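Long-range contacts in sugar-binding transport ATP-binding protein (Pyrococcus horikoshii, PDB 1V43), which probably binds and hydrolyses ATP to drive sugar uptake, as the ATPase subunit of an ABC transporter: residues A[146-156]-A[176-187]; A[231-239]-A[359-370]. All coordinates share one frame; numbering follows the deposited sequence.

Contact 1. Residues A[146-156]-A[176-187]; sequences QRQRVAVARAI and LRVAMRAEIKKL
Gln146, at the N-cap of helix 147-156, runs antiparallel alongside the side chain of Met180. Its carboxamide OE1 lies 3.5 Å from the sulfur SD of Met180, although the amide is poorly ordered and its exact placing is doubtful. Two residues on, Gln148 turns its methylenes to the same thioether: CB is 3.8 Å from Met180 SD. A flexible, unbranched methionine suits this place because its bends at chi2 and chi3 fold the sulfur back between the two glutamines; an alanine here would probably open a gap beside both, setting their aliphatic stems free to turn. Arg149 lies roughly perpendicular to Glu183, its CD 4.0 Å from Glu183 CG. The flat ends stay apart, with planes 60° from each other and NE 4.3 Å from Glu183 OE2, too far for a salt bridge; the guanidinium is instead held by the carbonyls of Leu129 and Gln130. Val152 divides its branches. CG1, anti to the backbone N (chi1 178°), packs tightly at 3.5 Å on Leu187 CD2, while CG2 faces Ile184 CG1. Ile156 completes the apolar end: Ile156 CG2 lies 4.3 Å from Leu187 CD2, and Leu128 of helix 115-128 covers both side chains. The helices run nearly parallel, 24° apart, at an axis distance of 11.4 Å that suits interposed long side chains. No hydrogen bond crosses between them, so the pairing rests on a gradient from a polar, partly exposed start, where Gln146 is the last residue of the LSGGQ signature, to a buried aliphatic end, with the Arg149-Glu183 attraction probably adding only a modest electrostatic bias.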
# COMPACT_ATOMS: atom_id res chain seq x y z
N GLN A 146 -14.78 -4.59 -18.08
CA GLN A 146 -14.11 -3.44 -17.49
C GLN A 146 -13.99 -2.33 -18.52
O GLN A 146 -13.58 -2.56 -19.66
CB GLN A 146 -12.72 -3.84 -16.99
CG GLN A 146 -12.72 -5.09 -16.12
CD GLN A 146 -11.33 -5.50 -15.66
OE1 GLN A 146 -10.40 -5.66 -16.46
NE2 GLN A 146 -11.18 -5.69 -14.35
N ARG A 147 -14.37 -1.12 -18.12
CA ARG A 147 -14.28 0.04 -18.99
C ARG A 147 -12.79 0.31 -19.14
O ARG A 147 -12.36 0.99 -20.06
CB ARG A 147 -14.97 1.24 -18.34
CG ARG A 147 -15.49 2.32 -19.31
CD ARG A 147 -14.41 2.86 -20.24
NE ARG A 147 -14.92 3.92 -21.11
CZ ARG A 147 -14.24 4.47 -22.11
NH1 ARG A 147 -13.01 4.06 -22.39
NH2 ARG A 147 -14.79 5.43 -22.84
N GLN A 148 -12.01 -0.24 -18.21
CA GLN A 148 -10.57 -0.07 -18.25
C GLN A 148 -10.03 -0.79 -19.49
O GLN A 148 -9.30 -0.21 -20.30
CB GLN A 148 -9.93 -0.65 -16.99
CG GLN A 148 -8.46 -0.27 -16.83
CD GLN A 148 -8.25 1.24 -16.75
OE1 GLN A 148 -8.82 1.91 -15.89
NE2 GLN A 148 -7.42 1.77 -17.65
N ARG A 149 -10.42 -2.05 -19.63
CA ARG A 149 -9.99 -2.87 -20.75
C ARG A 149 -10.37 -2.24 -22.09
O ARG A 149 -9.63 -2.37 -23.07
CB ARG A 149 -10.60 -4.26 -20.61
CG ARG A 149 -10.38 -4.87 -19.23
CD ARG A 149 -9.60 -6.18 -19.27
NE ARG A 149 -10.38 -7.27 -19.85
CZ ARG A 149 -11.47 -7.80 -19.29
NH1 ARG A 149 -11.90 -7.34 -18.12
NH2 ARG A 149 -12.12 -8.78 -19.90
N VAL A 150 -11.52 -1.56 -22.13
CA VAL A 150 -11.98 -0.93 -23.37
C VAL A 150 -11.04 0.19 -23.77
O VAL A 150 -10.73 0.36 -24.95
CB VAL A 150 -13.40 -0.34 -23.21
CG1 VAL A 150 -13.85 0.30 -24.53
CG2 VAL A 150 -14.38 -1.44 -22.78
N ALA A 151 -10.60 0.96 -22.78
CA ALA A 151 -9.69 2.07 -23.02
C ALA A 151 -8.38 1.57 -23.63
O ALA A 151 -7.82 2.19 -24.53
CB ALA A 151 -9.40 2.82 -21.70
N VAL A 152 -7.90 0.43 -23.14
CA VAL A 152 -6.65 -0.12 -23.66
C VAL A 152 -6.82 -0.63 -25.09
O VAL A 152 -5.95 -0.40 -25.92
CB VAL A 152 -6.12 -1.28 -22.80
CG1 VAL A 152 -4.86 -1.85 -23.43
CG2 VAL A 152 -5.85 -0.81 -21.39
N ALA A 153 -7.94 -1.31 -25.36
CA ALA A 153 -8.19 -1.83 -26.71
C ALA A 153 -8.20 -0.66 -27.69
O ALA A 153 -7.69 -0.77 -28.80
CB ALA A 153 -9.54 -2.58 -26.77
N ARG A 154 -8.77 0.46 -27.26
CA ARG A 154 -8.83 1.64 -28.13
C ARG A 154 -7.43 2.19 -28.38
O ARG A 154 -7.12 2.62 -29.49
CB ARG A 154 -9.69 2.73 -27.50
CG ARG A 154 -9.79 3.98 -28.37
CD ARG A 154 -10.80 4.95 -27.79
NE ARG A 154 -10.49 5.27 -26.40
CZ ARG A 154 -11.32 5.92 -25.58
NH1 ARG A 154 -12.51 6.32 -26.00
NH2 ARG A 154 -10.94 6.16 -24.33
N ALA A 155 -6.59 2.17 -27.35
CA ALA A 155 -5.22 2.66 -27.52
C ALA A 155 -4.44 1.76 -28.47
O ALA A 155 -3.70 2.26 -29.32
CB ALA A 155 -4.51 2.74 -26.15
N ILE A 156 -4.62 0.45 -28.38
CA ILE A 156 -3.86 -0.42 -29.28
C ILE A 156 -4.49 -0.67 -30.64
O ILE A 156 -3.82 -1.19 -31.53
CB ILE A 156 -3.56 -1.81 -28.65
CG1 ILE A 156 -4.78 -2.74 -28.77
CG2 ILE A 156 -3.16 -1.62 -27.20
CD1 ILE A 156 -4.49 -4.17 -28.33
N LEU A 176 -8.47 -4.29 -8.09
CA LEU A 176 -8.62 -4.14 -9.53
C LEU A 176 -7.33 -3.59 -10.14
O LEU A 176 -6.98 -3.92 -11.27
CB LEU A 176 -9.78 -3.21 -9.86
CG LEU A 176 -9.97 -2.86 -11.34
CD1 LEU A 176 -10.26 -4.12 -12.16
CD2 LEU A 176 -11.12 -1.86 -11.46
N ARG A 177 -6.61 -2.77 -9.39
CA ARG A 177 -5.38 -2.21 -9.91
C ARG A 177 -4.38 -3.32 -10.23
O ARG A 177 -3.81 -3.35 -11.32
CB ARG A 177 -4.79 -1.20 -8.92
CG ARG A 177 -3.69 -0.34 -9.51
CD ARG A 177 -3.45 0.95 -8.74
NE ARG A 177 -2.33 1.70 -9.31
CZ ARG A 177 -1.97 2.92 -8.93
NH1 ARG A 177 -2.63 3.55 -7.98
NH2 ARG A 177 -0.93 3.50 -9.51
N VAL A 178 -4.20 -4.27 -9.30
CA VAL A 178 -3.27 -5.36 -9.52
C VAL A 178 -3.68 -6.18 -10.75
O VAL A 178 -2.83 -6.55 -11.56
CB VAL A 178 -3.16 -6.29 -8.28
CG1 VAL A 178 -2.48 -7.60 -8.66
CG2 VAL A 178 -2.30 -5.61 -7.20
N ALA A 179 -4.98 -6.44 -10.87
CA ALA A 179 -5.49 -7.19 -12.02
C ALA A 179 -5.17 -6.44 -13.33
O ALA A 179 -4.82 -7.06 -14.33
CB ALA A 179 -7.00 -7.40 -11.88
N MET A 180 -5.29 -5.12 -13.32
CA MET A 180 -4.99 -4.31 -14.51
C MET A 180 -3.48 -4.32 -14.83
O MET A 180 -3.10 -4.42 -16.00
CB MET A 180 -5.48 -2.87 -14.32
CG MET A 180 -6.98 -2.66 -14.55
SD MET A 180 -7.66 -3.50 -16.02
CE MET A 180 -6.71 -2.75 -17.31
N ARG A 181 -2.62 -4.20 -13.82
CA ARG A 181 -1.17 -4.23 -14.04
C ARG A 181 -0.82 -5.49 -14.81
O ARG A 181 -0.17 -5.43 -15.85
CB ARG A 181 -0.41 -4.23 -12.71
CG ARG A 181 -0.45 -2.91 -11.98
CD ARG A 181 0.11 -3.03 -10.59
NE ARG A 181 -0.14 -1.82 -9.82
CZ ARG A 181 -0.12 -1.78 -8.50
NH1 ARG A 181 0.14 -2.88 -7.80
NH2 ARG A 181 -0.37 -0.64 -7.86
N ALA A 182 -1.27 -6.63 -14.29
CA ALA A 182 -1.01 -7.91 -14.93
C ALA A 182 -1.59 -7.94 -16.33
O ALA A 182 -0.94 -8.40 -17.27
CB ALA A 182 -1.60 -9.04 -14.09
N GLU A 183 -2.83 -7.49 -16.48
CA GLU A 183 -3.49 -7.47 -17.79
C GLU A 183 -2.66 -6.65 -18.80
O GLU A 183 -2.30 -7.13 -19.85
CB GLU A 183 -4.88 -6.86 -17.63
CG GLU A 183 -5.69 -6.76 -18.91
CD GLU A 183 -5.93 -8.10 -19.56
OE1 GLU A 183 -5.85 -9.13 -18.84
OE2 GLU A 183 -6.23 -8.13 -20.78
N ILE A 184 -2.32 -5.41 -18.44
CA ILE A 184 -1.54 -4.56 -19.33
C ILE A 184 -0.15 -5.16 -19.67
O ILE A 184 0.22 -5.21 -20.85
CB ILE A 184 -1.43 -3.14 -18.74
CG1 ILE A 184 -2.78 -2.43 -18.91
CG2 ILE A 184 -0.29 -2.34 -19.42
CD1 ILE A 184 -2.96 -1.18 -18.06
N LYS A 185 0.57 -5.64 -18.66
CA LYS A 185 1.89 -6.22 -18.86
C LYS A 185 1.86 -7.44 -19.80
O LYS A 185 2.65 -7.53 -20.74
CB LYS A 185 2.52 -6.59 -17.51
CG LYS A 185 3.97 -7.11 -17.61
CD LYS A 185 4.78 -6.32 -18.64
CE LYS A 185 6.20 -6.85 -18.81
NZ LYS A 185 7.13 -6.30 -17.81
N LYS A 186 0.94 -8.37 -19.55
CA LYS A 186 0.84 -9.55 -20.42
C LYS A 186 0.50 -9.17 -21.85
O LYS A 186 1.02 -9.75 -22.79
CB LYS A 186 -0.22 -10.51 -19.91
CG LYS A 186 0.11 -11.22 -18.62
CD LYS A 186 -1.11 -12.06 -18.31
CE LYS A 186 -1.02 -12.81 -17.01
NZ LYS A 186 -2.34 -13.47 -16.78
N LEU A 187 -0.40 -8.20 -22.01
CA LEU A 187 -0.78 -7.73 -23.33
C LEU A 187 0.45 -7.17 -24.07
O LEU A 187 0.68 -7.47 -25.24
CB LEU A 187 -1.84 -6.63 -23.21
CG LEU A 187 -2.20 -5.92 -24.52
CD1 LEU A 187 -2.91 -6.91 -25.42
CD2 LEU A 187 -3.08 -4.70 -24.25

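Contact 2. Residues A[231-239]-A[359-370]; sequences LRPNSVFVA and MIHVFDKDTEKA
Val236, in the first turn of helix 236-241, lies over one face of Phe363. Its CG2 is 4.0 Å from the ring centroid and 30° off the normal, an off-centre CH-pi contact. Val236 CG2 stands anti to the carbonyl carbon, which turns it to the ring and to Glu368 CB, 3.7 Å away. Phe363 is large enough to reach beyond Val236: its CZ touches Ala239 CB at 3.6 Å, where a small methyl suits the close approach of helix and strand. Glu368 contributes through its backbone as well. Its O accepts from Val236 N at 2.9 Å, giving a partner to an amide of the helix's first turn, and a water links its carboxylate OE1 to Phe237 N. Across the bridge, Ala370 N donates to Asn234 O at 3.0 Å, so that Ser235 and Lys369 form a single non-hydrogen-bonded antiparallel pair. Strand 361-364 borders a sheet whose next strand is 283-288, and Leu285 there also touches Val236. The arrangement fits a MalK-type ATPase, in which the final strand and tail of the OB-fold region return to the helical end of the nucleotide-binding domain.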
# COMPACT_ATOMS: atom_id res chain seq x y z
N LEU A 231 18.12 -4.52 -5.83
CA LEU A 231 19.30 -5.07 -5.16
C LEU A 231 20.50 -4.15 -5.22
O LEU A 231 21.35 -4.18 -4.33
CB LEU A 231 19.70 -6.42 -5.77
CG LEU A 231 18.73 -7.58 -5.58
CD1 LEU A 231 19.26 -8.80 -6.34
CD2 LEU A 231 18.57 -7.89 -4.10
N ARG A 232 20.59 -3.34 -6.27
CA ARG A 232 21.74 -2.46 -6.39
C ARG A 232 21.43 -1.00 -6.73
O ARG A 232 21.81 -0.50 -7.79
CB ARG A 232 22.73 -3.06 -7.40
CG ARG A 232 23.44 -4.31 -6.86
CD ARG A 232 24.23 -5.06 -7.92
NE ARG A 232 23.36 -5.84 -8.80
CZ ARG A 232 22.74 -6.97 -8.46
NH1 ARG A 232 22.89 -7.49 -7.24
NH2 ARG A 232 21.95 -7.58 -9.33
N PRO A 233 20.73 -0.30 -5.84
CA PRO A 233 20.42 1.11 -6.11
C PRO A 233 21.76 1.86 -6.16
O PRO A 233 22.60 1.67 -5.28
CB PRO A 233 19.59 1.51 -4.90
CG PRO A 233 20.21 0.68 -3.79
CD PRO A 233 20.34 -0.67 -4.47
N ASN A 234 21.97 2.71 -7.16
CA ASN A 234 23.24 3.41 -7.23
C ASN A 234 23.29 4.68 -6.37
O ASN A 234 24.24 5.45 -6.46
CB ASN A 234 23.59 3.76 -8.67
CG ASN A 234 22.60 4.73 -9.28
OD1 ASN A 234 22.00 5.54 -8.58
ND2 ASN A 234 22.45 4.66 -10.59
N SER A 235 22.28 4.88 -5.53
CA SER A 235 22.25 6.07 -4.67
C SER A 235 21.19 5.97 -3.57
O SER A 235 20.33 5.09 -3.60
CB SER A 235 21.97 7.31 -5.52
OG SER A 235 20.73 7.17 -6.18
N VAL A 236 21.27 6.87 -2.60
CA VAL A 236 20.31 6.88 -1.50
C VAL A 236 18.89 7.09 -2.04
O VAL A 236 17.96 6.37 -1.66
CB VAL A 236 20.63 7.99 -0.48
CG1 VAL A 236 19.54 8.05 0.59
CG2 VAL A 236 21.98 7.73 0.17
N PHE A 237 18.71 8.08 -2.93
CA PHE A 237 17.39 8.34 -3.47
C PHE A 237 16.72 7.11 -4.08
O PHE A 237 15.56 6.83 -3.79
CB PHE A 237 17.40 9.47 -4.51
CG PHE A 237 16.02 9.91 -4.89
CD1 PHE A 237 15.32 10.82 -4.10
CD2 PHE A 237 15.37 9.34 -5.98
CE1 PHE A 237 14.00 11.14 -4.38
CE2 PHE A 237 14.05 9.66 -6.26
CZ PHE A 237 13.36 10.56 -5.46
N VAL A 238 17.44 6.39 -4.95
CA VAL A 238 16.90 5.19 -5.57
C VAL A 238 16.70 4.10 -4.51
O VAL A 238 15.69 3.39 -4.51
CB VAL A 238 17.84 4.63 -6.69
CG1 VAL A 238 17.29 3.33 -7.23
CG2 VAL A 238 17.97 5.65 -7.87
N ALA A 239 17.66 3.96 -3.61
CA ALA A 239 17.58 2.95 -2.57
C ALA A 239 16.33 3.10 -1.72
O ALA A 239 15.74 2.10 -1.31
CB ALA A 239 18.81 3.00 -1.67
N MET A 359 23.57 -8.13 2.15
CA MET A 359 22.54 -7.24 1.63
C MET A 359 22.75 -5.79 2.10
O MET A 359 21.86 -4.96 1.98
CB MET A 359 21.15 -7.70 2.08
CG MET A 359 20.75 -9.09 1.61
SD MET A 359 20.87 -9.30 -0.18
CE MET A 359 19.34 -8.73 -0.69
N ILE A 360 23.94 -5.50 2.60
CA ILE A 360 24.24 -4.16 3.10
C ILE A 360 24.68 -3.18 2.02
O ILE A 360 25.22 -3.57 0.99
CB ILE A 360 25.31 -4.23 4.21
CG1 ILE A 360 24.65 -4.70 5.50
CG2 ILE A 360 26.00 -2.89 4.37
CD1 ILE A 360 25.57 -4.72 6.70
N HIS A 361 24.43 -1.90 2.25
CA HIS A 361 24.82 -0.84 1.33
C HIS A 361 25.54 0.27 2.10
O HIS A 361 25.36 0.42 3.31
CB HIS A 361 23.59 -0.25 0.63
CG HIS A 361 22.77 -1.26 -0.12
ND1 HIS A 361 23.06 -1.65 -1.41
CD2 HIS A 361 21.71 -2.01 0.27
CE1 HIS A 361 22.22 -2.60 -1.78
NE2 HIS A 361 21.39 -2.83 -0.78
N VAL A 362 26.37 1.03 1.39
CA VAL A 362 27.11 2.15 1.96
C VAL A 362 27.12 3.25 0.92
O VAL A 362 27.54 3.03 -0.21
CB VAL A 362 28.58 1.76 2.26
CG1 VAL A 362 29.27 2.93 2.98
CG2 VAL A 362 28.64 0.48 3.08
N PHE A 363 26.65 4.44 1.28
CA PHE A 363 26.62 5.55 0.33
C PHE A 363 27.47 6.73 0.82
O PHE A 363 27.48 7.05 2.02
CB PHE A 363 25.17 6.04 0.12
CG PHE A 363 24.17 4.94 -0.18
CD1 PHE A 363 23.65 4.15 0.85
CD2 PHE A 363 23.74 4.71 -1.48
CE1 PHE A 363 22.71 3.15 0.58
CE2 PHE A 363 22.80 3.71 -1.77
CZ PHE A 363 22.29 2.93 -0.74
N ASP A 364 28.18 7.37 -0.10
CA ASP A 364 28.98 8.53 0.26
C ASP A 364 28.01 9.52 0.87
O ASP A 364 26.95 9.76 0.31
CB ASP A 364 29.61 9.14 -0.99
CG ASP A 364 30.39 10.40 -0.68
OD1 ASP A 364 29.76 11.42 -0.34
OD2 ASP A 364 31.63 10.36 -0.77
N LYS A 365 28.36 10.11 2.01
CA LYS A 365 27.44 11.04 2.66
C LYS A 365 27.20 12.35 1.92
O LYS A 365 26.15 12.98 2.10
CB LYS A 365 27.92 11.36 4.09
CG LYS A 365 26.91 12.22 4.84
CD LYS A 365 27.38 12.65 6.22
CE LYS A 365 26.42 13.70 6.78
NZ LYS A 365 26.89 14.33 8.05
N ASP A 366 28.15 12.78 1.10
CA ASP A 366 27.97 14.03 0.38
C ASP A 366 27.24 13.88 -0.94
O ASP A 366 26.26 14.58 -1.18
CB ASP A 366 29.32 14.71 0.15
CG ASP A 366 30.00 15.09 1.45
OD1 ASP A 366 29.34 15.71 2.31
OD2 ASP A 366 31.20 14.76 1.61
N THR A 367 27.72 12.98 -1.79
CA THR A 367 27.09 12.75 -3.10
C THR A 367 25.89 11.79 -3.00
O THR A 367 25.00 11.81 -3.85
CB THR A 367 28.10 12.19 -4.11
OG1 THR A 367 28.41 10.83 -3.78
CG2 THR A 367 29.40 13.00 -4.09
N GLU A 368 25.87 10.97 -1.95
CA GLU A 368 24.83 9.98 -1.71
C GLU A 368 24.87 8.85 -2.73
O GLU A 368 23.89 8.13 -2.92
CB GLU A 368 23.42 10.62 -1.69
CG GLU A 368 23.19 11.53 -0.48
CD GLU A 368 21.74 11.95 -0.30
OE1 GLU A 368 21.01 12.09 -1.30
OE2 GLU A 368 21.33 12.16 0.87
N LYS A 369 26.02 8.71 -3.39
CA LYS A 369 26.20 7.67 -4.39
C LYS A 369 26.73 6.42 -3.72
O LYS A 369 27.52 6.49 -2.77
CB LYS A 369 27.16 8.13 -5.49
CG LYS A 369 26.62 9.33 -6.25
CD LYS A 369 27.31 9.54 -7.58
CE LYS A 369 26.67 10.70 -8.34
NZ LYS A 369 27.18 10.81 -9.73
N ALA A 370 26.28 5.28 -4.21
CA ALA A 370 26.67 4.00 -3.66
C ALA A 370 28.17 3.73 -3.71
O ALA A 370 28.86 4.05 -4.69
CB ALA A 370 25.92 2.87 -4.36
O HOH W 1 20.46 10.52 -3.66

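In the fold
Contacts 1 and 2 sit on opposite sides of the chain's centre, their own centres 35 Å apart and their nearest atoms about 16 Å apart, without touching. Contact 1 joins two neighbouring helices inside the ATPase domain; contact 2 spans 120 residues of sequence to tie that domain's end to the C-terminal beta region. Neither lies at the ATP-binding residues, Phe21 and Gly47 to Thr52. Helix 147-156 nevertheless follows the signature sequence, which in ABC dimers faces the nucleotide held by the partner's P-loop. Helix 174-191 also meets the second subunit, where Lys186 pairs with Asp315 of that chain, whereas contact 2 touches no other chain.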